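Local structure of dimethyl-sulfide monooxygenase (Hyphomicrobium sulfonivorans, 6AK1) at residues Thr96-Phe109 / Arg129-Ala143. The protein oxidises dimethyl sulfide to methanethiol and formaldehyde with NADH and molecular oxygen, using FMN as cofactor, in the first step of dimethyl sulfide degradation. Residues are numbered along the deposited sequence; the frame is centred on the assembly and turned at random.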
ATOM      1  N   THR A  96     -15.347  -6.115  11.469  1.00 20.93           N
ATOM      2  CA  THR A  96     -14.261  -7.078  11.404  1.00 21.34           C
ATOM      3  C   THR A  96     -13.531  -7.072  12.733  1.00 22.34           C
ATOM      4  O   THR A  96     -13.663  -6.155  13.542  1.00 20.96           O
ATOM      5  CB  THR A  96     -13.268  -6.769  10.276  1.00 20.64           C
ATOM      6  OG1 THR A  96     -12.869  -5.393  10.361  1.00 18.59           O
ATOM      7  CG2 THR A  96     -13.870  -7.057   8.877  1.00 20.97           C
ATOM      8  N   GLU A  97     -12.705  -8.078  12.919  1.00 25.08           N
ATOM      9  CA  GLU A  97     -11.944  -8.231  14.141  1.00 26.55           C
ATOM     10  C   GLU A  97     -10.436  -8.215  13.923  1.00 28.38           C
ATOM     11  O   GLU A  97      -9.712  -7.729  14.791  1.00 25.87           O
ATOM     12  CB  GLU A  97     -12.353  -9.542  14.828  1.00 25.78           C
ATOM     13  CG  GLU A  97     -11.822  -9.701  16.235  1.00 42.07           C
ATOM     14  CD  GLU A  97     -12.214 -11.032  16.847  1.00 45.12           C
ATOM     15  OE1 GLU A  97     -11.746 -11.325  17.969  1.00 43.85           O
ATOM     16  OE2 GLU A  97     -12.984 -11.782  16.196  1.00 49.61           O
ATOM     17  N   HIS A  98      -9.948  -8.684  12.768  1.00 22.04           N
ATOM     18  CA  HIS A  98      -8.533  -9.002  12.604  1.00 20.87           C
ATOM     19  C   HIS A  98      -7.882  -8.458  11.332  1.00 22.21           C
ATOM     20  O   HIS A  98      -6.680  -8.174  11.339  1.00 22.00           O
ATOM     21  CB  HIS A  98      -8.349 -10.522  12.627  1.00 23.06           C
ATOM     22  CG  HIS A  98      -8.516 -11.131  13.984  1.00 26.25           C
ATOM     23  ND1 HIS A  98      -7.679 -10.836  15.040  1.00 26.52           N
ATOM     24  CD2 HIS A  98      -9.431 -12.010  14.462  1.00 26.86           C
ATOM     25  CE1 HIS A  98      -8.074 -11.501  16.112  1.00 25.16           C
ATOM     26  NE2 HIS A  98      -9.137 -12.219  15.788  1.00 26.53           N
ATOM     27  N   VAL A  99      -8.626  -8.344  10.223  1.00 18.45           N
ATOM     28  CA  VAL A  99      -7.999  -7.911   8.978  1.00 20.99           C
ATOM     29  C   VAL A  99      -7.422  -6.506   9.156  1.00 20.72           C
ATOM     30  O   VAL A  99      -8.006  -5.650   9.835  1.00 21.90           O
ATOM     31  CB  VAL A  99      -8.995  -7.981   7.802  1.00 21.13           C
ATOM     32  CG1 VAL A  99     -10.107  -6.956   7.958  1.00 20.46           C
ATOM     33  CG2 VAL A  99      -8.282  -7.771   6.470  1.00 19.51           C
ATOM     34  N   GLY A 100      -6.240  -6.270   8.573  1.00 22.97           N
ATOM     35  CA  GLY A 100      -5.634  -4.954   8.625  1.00 20.64           C
ATOM     36  C   GLY A 100      -6.098  -4.057   7.478  1.00 23.03           C
ATOM     37  O   GLY A 100      -6.671  -4.516   6.494  1.00 25.00           O
ATOM     38  N   PHE A 101      -5.840  -2.753   7.618  1.00 19.82           N
ATOM     39  CA  PHE A 101      -6.201  -1.773   6.596  1.00 22.61           C
ATOM     40  C   PHE A 101      -4.965  -0.952   6.265  1.00 23.32           C
ATOM     41  O   PHE A 101      -4.472  -0.201   7.111  1.00 22.58           O
ATOM     42  CB  PHE A 101      -7.358  -0.879   7.058  1.00 17.70           C
ATOM     43  CG  PHE A 101      -8.555  -1.655   7.498  1.00 20.07           C
ATOM     44  CD1 PHE A 101      -9.383  -2.262   6.555  1.00 20.53           C
ATOM     45  CD2 PHE A 101      -8.832  -1.830   8.849  1.00 17.72           C
ATOM     46  CE1 PHE A 101     -10.484  -3.012   6.939  1.00 17.14           C
ATOM     47  CE2 PHE A 101      -9.931  -2.576   9.243  1.00 20.55           C
ATOM     48  CZ  PHE A 101     -10.772  -3.163   8.270  1.00 16.00           C
ATOM     49  N   GLY A 102      -4.455  -1.125   5.049  1.00 19.24           N
ATOM     50  CA  GLY A 102      -3.373  -0.302   4.559  1.00 22.58           C
ATOM     51  C   GLY A 102      -3.942   0.915   3.866  1.00 22.67           C
ATOM     52  O   GLY A 102      -4.680   0.792   2.883  1.00 21.73           O
ATOM     53  N   VAL A 103      -3.633   2.099   4.378  1.00 20.13           N
ATOM     54  CA  VAL A 103      -4.199   3.334   3.864  1.00 20.71           C
ATOM     55  C   VAL A 103      -3.076   4.131   3.227  1.00 21.25           C
ATOM     56  O   VAL A 103      -2.047   4.379   3.861  1.00 21.67           O
ATOM     57  CB  VAL A 103      -4.905   4.131   4.976  1.00 23.74           C
ATOM     58  CG1 VAL A 103      -5.590   5.347   4.384  1.00 25.32           C
ATOM     59  CG2 VAL A 103      -5.916   3.233   5.676  1.00 21.96           C
ATOM     60  N   THR A 104      -3.256   4.499   1.967  1.00 21.23           N
ATOM     61  CA  THR A 104      -2.259   5.289   1.261  1.00 24.66           C
ATOM     62  C   THR A 104      -2.459   6.764   1.584  1.00 21.45           C
ATOM     63  O   THR A 104      -3.587   7.258   1.560  1.00 22.85           O
ATOM     64  CB  THR A 104      -2.374   5.047  -0.252  1.00 22.58           C
ATOM     65  OG1 THR A 104      -2.103   3.675  -0.525  1.00 25.52           O
ATOM     66  CG2 THR A 104      -1.381   5.887  -1.024  1.00 22.08           C
ATOM     67  N   ALA A 105      -1.369   7.467   1.896  1.00 21.30           N
ATOM     68  CA  ALA A 105      -1.430   8.913   2.087  1.00 23.48           C
ATOM     69  C   ALA A 105      -0.094   9.521   1.683  1.00 23.06           C
ATOM     70  O   ALA A 105       0.960   9.078   2.146  1.00 22.82           O
ATOM     71  CB  ALA A 105      -1.783   9.279   3.540  1.00 19.74           C
ATOM     72  N   ALA A 106      -0.141  10.523   0.818  1.00 27.31           N
ATOM     73  CA  ALA A 106       1.082  11.140   0.332  1.00 30.02           C
ATOM     74  C   ALA A 106       1.632  12.146   1.340  1.00 30.58           C
ATOM     75  O   ALA A 106       0.889  12.776   2.103  1.00 28.74           O
ATOM     76  CB  ALA A 106       0.846  11.820  -1.020  1.00 30.14           C
ATOM     77  N   ILE A 107       2.964  12.288   1.328  1.00 28.93           N
ATOM     78  CA  ILE A 107       3.652  13.273   2.156  1.00 26.70           C
ATOM     79  C   ILE A 107       3.905  14.569   1.403  1.00 27.89           C
ATOM     80  O   ILE A 107       4.454  15.521   1.977  1.00 30.16           O
ATOM     81  CB  ILE A 107       4.975  12.676   2.677  1.00 30.43           C
ATOM     82  CG1 ILE A 107       5.984  12.522   1.532  1.00 29.86           C
ATOM     83  CG2 ILE A 107       4.726  11.312   3.306  1.00 26.27           C
ATOM     84  CD1 ILE A 107       7.293  11.847   1.950  1.00 29.08           C
ATOM     85  N   THR A 108       3.485  14.642   0.140  1.00 27.69           N
ATOM     86  CA  THR A 108       3.788  15.785  -0.716  1.00 28.87           C
ATOM     87  C   THR A 108       2.952  17.010  -0.354  1.00 29.10           C
ATOM     88  O   THR A 108       3.423  18.147  -0.471  1.00 26.56           O
ATOM     89  CB  THR A 108       3.539  15.401  -2.184  1.00 33.43           C
ATOM     90  OG1 THR A 108       4.318  14.249  -2.523  1.00 38.32           O
ATOM     91  CG2 THR A 108       3.892  16.537  -3.120  1.00 31.19           C
ATOM     92  N   PHE A 109       1.699  16.813   0.036  1.00 27.88           N
ATOM     93  CA  PHE A 109       0.806  17.948   0.212  1.00 27.84           C
ATOM     94  C   PHE A 109       0.354  18.159   1.646  1.00 33.01           C
ATOM     95  O   PHE A 109       0.058  19.298   2.020  1.00 35.07           O
ATOM     96  CB  PHE A 109      -0.429  17.788  -0.691  1.00 30.48           C
ATOM     97  CG  PHE A 109      -0.090  17.506  -2.127  1.00 30.48           C
ATOM     98  CD1 PHE A 109       0.524  18.484  -2.915  1.00 33.78           C
ATOM     99  CD2 PHE A 109      -0.369  16.268  -2.692  1.00 29.81           C
ATOM    100  CE1 PHE A 109       0.846  18.226  -4.247  1.00 32.96           C
ATOM    101  CE2 PHE A 109      -0.055  15.997  -4.016  1.00 30.17           C
ATOM    102  CZ  PHE A 109       0.555  16.974  -4.799  1.00 32.64           C
ATOM    103  N   ARG A 129      -4.964  -1.753  13.806  1.00 21.72           N
ATOM    104  CA  ARG A 129      -5.007  -2.549  12.589  1.00 20.40           C
ATOM    105  C   ARG A 129      -4.750  -1.716  11.338  1.00 22.28           C
ATOM    106  O   ARG A 129      -5.155  -2.119  10.241  1.00 28.27           O
ATOM    107  CB  ARG A 129      -6.348  -3.274  12.476  1.00 21.18           C
ATOM    108  CG  ARG A 129      -6.546  -4.390  13.491  1.00 23.34           C
ATOM    109  CD  ARG A 129      -7.805  -5.164  13.157  1.00 22.15           C
ATOM    110  NE  ARG A 129      -9.023  -4.466  13.563  1.00 21.49           N
ATOM    111  CZ  ARG A 129     -10.178  -4.537  12.903  1.00 23.12           C
ATOM    112  NH1 ARG A 129     -10.256  -5.242  11.772  1.00 21.94           N
ATOM    113  NH2 ARG A 129     -11.249  -3.888  13.351  1.00 20.35           N
ATOM    114  N   VAL A 130      -4.062  -0.585  11.460  1.00 18.67           N
ATOM    115  CA  VAL A 130      -3.834   0.299  10.327  1.00 19.59           C
ATOM    116  C   VAL A 130      -2.385   0.178   9.878  1.00 22.33           C
ATOM    117  O   VAL A 130      -1.468  -0.008  10.690  1.00 22.71           O
ATOM    118  CB  VAL A 130      -4.199   1.763  10.660  1.00 25.47           C
ATOM    119  CG1 VAL A 130      -3.266   2.326  11.720  1.00 25.27           C
ATOM    120  CG2 VAL A 130      -4.138   2.623   9.397  1.00 27.99           C
ATOM    121  N   ALA A 131      -2.193   0.238   8.573  1.00 20.80           N
ATOM    122  CA  ALA A 131      -0.888   0.405   7.966  1.00 22.18           C
ATOM    123  C   ALA A 131      -0.913   1.677   7.137  1.00 22.55           C
ATOM    124  O   ALA A 131      -1.932   2.003   6.519  1.00 23.14           O
ATOM    125  CB  ALA A 131      -0.516  -0.791   7.090  1.00 19.32           C
ATOM    126  N   TRP A 132       0.199   2.396   7.138  1.00 21.21           N
ATOM    127  CA  TRP A 132       0.342   3.630   6.377  1.00 20.18           C
ATOM    128  C   TRP A 132       1.197   3.322   5.154  1.00 20.81           C
ATOM    129  O   TRP A 132       2.385   3.014   5.283  1.00 21.09           O
ATOM    130  CB  TRP A 132       0.982   4.735   7.224  1.00 17.25           C
ATOM    131  CG  TRP A 132       1.292   5.977   6.430  1.00 16.08           C
ATOM    132  CD1 TRP A 132       0.671   6.396   5.283  1.00 17.17           C
ATOM    133  CD2 TRP A 132       2.299   6.956   6.717  1.00 19.56           C
ATOM    134  NE1 TRP A 132       1.217   7.574   4.853  1.00 19.10           N
ATOM    135  CE2 TRP A 132       2.215   7.946   5.715  1.00 17.85           C
ATOM    136  CE3 TRP A 132       3.255   7.100   7.734  1.00 16.55           C
ATOM    137  CZ2 TRP A 132       3.061   9.055   5.687  1.00 17.54           C
ATOM    138  CZ3 TRP A 132       4.087   8.211   7.713  1.00 19.94           C
ATOM    139  CH2 TRP A 132       3.985   9.175   6.697  1.00 19.18           C
ATOM    140  N   ASN A 133       0.606   3.424   3.974  1.00 23.55           N
ATOM    141  CA  ASN A 133       1.365   3.284   2.734  1.00 20.71           C
ATOM    142  C   ASN A 133       1.907   4.657   2.355  1.00 22.95           C
ATOM    143  O   ASN A 133       1.171   5.515   1.860  1.00 23.12           O
ATOM    144  CB  ASN A 133       0.495   2.687   1.636  1.00 23.25           C
ATOM    145  CG  ASN A 133       1.231   2.584   0.308  1.00 27.88           C
ATOM    146  OD1 ASN A 133       2.356   2.090   0.249  1.00 30.50           O
ATOM    147  ND2 ASN A 133       0.612   3.082  -0.754  1.00 26.13           N
ATOM    148  N   VAL A 134       3.205   4.849   2.581  1.00 23.12           N
ATOM    149  CA  VAL A 134       3.891   6.125   2.404  1.00 22.61           C
ATOM    150  C   VAL A 134       4.206   6.343   0.925  1.00 25.58           C
ATOM    151  O   VAL A 134       5.039   5.640   0.353  1.00 29.51           O
ATOM    152  CB  VAL A 134       5.174   6.155   3.244  1.00 23.73           C
ATOM    153  CG1 VAL A 134       5.837   7.516   3.177  1.00 18.50           C
ATOM    154  CG2 VAL A 134       4.868   5.733   4.660  1.00 19.28           C
ATOM    155  N   VAL A 135       3.593   7.353   0.310  1.00 24.23           N
ATOM    156  CA  VAL A 135       3.854   7.633  -1.092  1.00 26.79           C
ATOM    157  C   VAL A 135       4.278   9.088  -1.248  1.00 34.14           C
ATOM    158  O   VAL A 135       4.047   9.934  -0.376  1.00 28.26           O
ATOM    159  CB  VAL A 135       2.642   7.307  -2.003  1.00 32.11           C
ATOM    160  CG1 VAL A 135       2.128   5.899  -1.744  1.00 27.23           C
ATOM    161  CG2 VAL A 135       1.523   8.311  -1.825  1.00 31.27           C
ATOM    162  N   SER A 136       4.942   9.358  -2.377  1.00 37.72           N
ATOM    163  CA  SER A 136       5.275  10.705  -2.838  1.00 43.40           C
ATOM    164  C   SER A 136       4.542  10.933  -4.159  1.00 50.96           C
ATOM    165  O   SER A 136       4.962  10.414  -5.202  1.00 53.82           O
ATOM    166  CB  SER A 136       6.784  10.888  -3.009  1.00 42.02           C
ATOM    167  OG  SER A 136       7.509  10.346  -1.908  1.00 49.45           O
ATOM    168  N   SER A 137       3.448  11.702  -4.110  1.00 46.24           N
ATOM    169  CA  SER A 137       2.594  11.917  -5.275  1.00 47.75           C
ATOM    170  C   SER A 137       3.400  12.384  -6.481  1.00 50.26           C
ATOM    171  O   SER A 137       4.326  13.192  -6.359  1.00 53.99           O
ATOM    172  CB  SER A 137       1.511  12.953  -4.952  1.00 44.42           C
ATOM    173  OG  SER A 137       0.945  13.484  -6.147  1.00 46.73           O
ATOM    174  N   TYR A 138       3.023  11.895  -7.658  1.00 43.25           N
ATOM    175  CA  TYR A 138       3.756  12.249  -8.864  1.00 47.24           C
ATOM    176  C   TYR A 138       2.898  12.704 -10.027  1.00 43.37           C
ATOM    177  O   TYR A 138       3.441  13.350 -10.931  1.00 50.23           O
ATOM    178  CB  TYR A 138       4.632  11.075  -9.332  1.00 55.65           C
ATOM    179  CG  TYR A 138       3.868   9.893  -9.883  1.00 56.24           C
ATOM    180  CD1 TYR A 138       3.241   8.990  -9.032  1.00 53.40           C
ATOM    181  CD2 TYR A 138       3.787   9.671 -11.261  1.00 58.02           C
ATOM    182  CE1 TYR A 138       2.537   7.905  -9.536  1.00 58.97           C
ATOM    183  CE2 TYR A 138       3.082   8.587 -11.775  1.00 53.98           C
ATOM    184  CZ  TYR A 138       2.465   7.706 -10.906  1.00 54.32           C
ATOM    185  OH  TYR A 138       1.772   6.626 -11.402  1.00 49.03           O
ATOM    186  N   LEU A 139       1.596  12.414 -10.048  1.00 40.25           N
ATOM    187  CA  LEU A 139       0.801  12.784 -11.212  1.00 41.25           C
ATOM    188  C   LEU A 139       0.639  14.302 -11.283  1.00 41.08           C
ATOM    189  O   LEU A 139       0.361  14.969 -10.280  1.00 37.82           O
ATOM    190  CB  LEU A 139      -0.558  12.076 -11.196  1.00 34.72           C
ATOM    191  CG  LEU A 139      -0.494  10.560 -11.439  1.00 36.79           C
ATOM    192  CD1 LEU A 139      -1.864   9.949 -11.267  1.00 31.14           C
ATOM    193  CD2 LEU A 139       0.070  10.223 -12.826  1.00 35.85           C
ATOM    194  N   ASN A 140       0.815  14.838 -12.494  1.00 40.62           N
ATOM    195  CA  ASN A 140       1.117  16.257 -12.679  1.00 37.57           C
ATOM    196  C   ASN A 140      -0.051  17.158 -12.289  1.00 34.12           C
ATOM    197  O   ASN A 140       0.161  18.261 -11.776  1.00 30.93           O
ATOM    198  CB  ASN A 140       1.536  16.485 -14.137  1.00 40.28           C
ATOM    199  CG  ASN A 140       1.799  17.951 -14.472  1.00 49.43           C
ATOM    200  OD1 ASN A 140       1.200  18.499 -15.409  1.00 50.00           O
ATOM    201  ND2 ASN A 140       2.704  18.590 -13.722  1.00 45.18           N
ATOM    202  N   SER A 141      -1.292  16.730 -12.543  1.00 36.08           N
ATOM    203  CA  SER A 141      -2.427  17.591 -12.229  1.00 34.17           C
ATOM    204  C   SER A 141      -2.615  17.775 -10.724  1.00 30.02           C
ATOM    205  O   SER A 141      -3.264  18.742 -10.302  1.00 31.42           O
ATOM    206  CB  SER A 141      -3.707  17.034 -12.858  1.00 32.07           C
ATOM    207  OG  SER A 141      -4.096  15.832 -12.215  1.00 29.60           O
ATOM    208  N   ALA A 142      -2.076  16.870  -9.908  1.00 28.26           N
ATOM    209  CA  ALA A 142      -2.113  17.070  -8.463  1.00 31.31           C
ATOM    210  C   ALA A 142      -1.327  18.315  -8.068  1.00 29.35           C
ATOM    211  O   ALA A 142      -1.827  19.171  -7.334  1.00 29.36           O
ATOM    212  CB  ALA A 142      -1.565  15.834  -7.750  1.00 31.58           C
ATOM    213  N   ALA A 143      -0.091  18.433  -8.562  1.00 30.15           N
ATOM    214  CA  ALA A 143       0.705  19.630  -8.303  1.00 36.51           C
ATOM    215  C   ALA A 143      -0.013  20.886  -8.782  1.00 33.34           C
ATOM    216  O   ALA A 143      -0.047  21.896  -8.071  1.00 34.23           O
ATOM    217  CB  ALA A 143       2.081  19.511  -8.965  1.00 31.51           C
TER
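Phe101 to Ala106 pair with Val130 to Val135 as adjacent parallel strands, their axes 4.5 Å apart at closest approach and 29° from parallel. The ladder begins with Phe101 N bonded to Arg129 O (2.8 Å) and runs to Ile107 N on Val135 O; near its end the indole of Trp132 takes over the Ala105 carbonyl, NE1 reaching that O at 3.1 Å nearly in the ring plane. The chi1 of 173° brings the Trp132 ring over toward strand 100-106, where Ile107 CG2 meets its edge at CZ2. On the other face, alongside Ala131, Asn133 ND2 donates to Thr104 OG1 (2.8 Å), which also bonds Ile56 O of the next strand. At the N-terminal ends of the strands, Arg129 bends at chi3 (-78°), bringing NH1 to Val99 O and, in a straight, in-plane bond (3.0 Å), to Thr96 OG1, which also bonds Met92 O; Arg129 NH2 and NE bond Ala93 O and Thr126 O. Phe101 CE2 lies over one face of the guanidinium and Glu97 O over the opposite one. A leucine in place of Arg129 would probably leave Val99 O and Thr96 OG1 without this donor and the 96-99 loop less firmly tied to the second strand. Beyond the strands, Phe109 CZ packs on Ala142 CB (3.8 Å). Strand, helix 112-126 and strand form a beta-alpha-beta unit of the luciferase-like TIM barrel, whose Thr104 probably helps bind FMN.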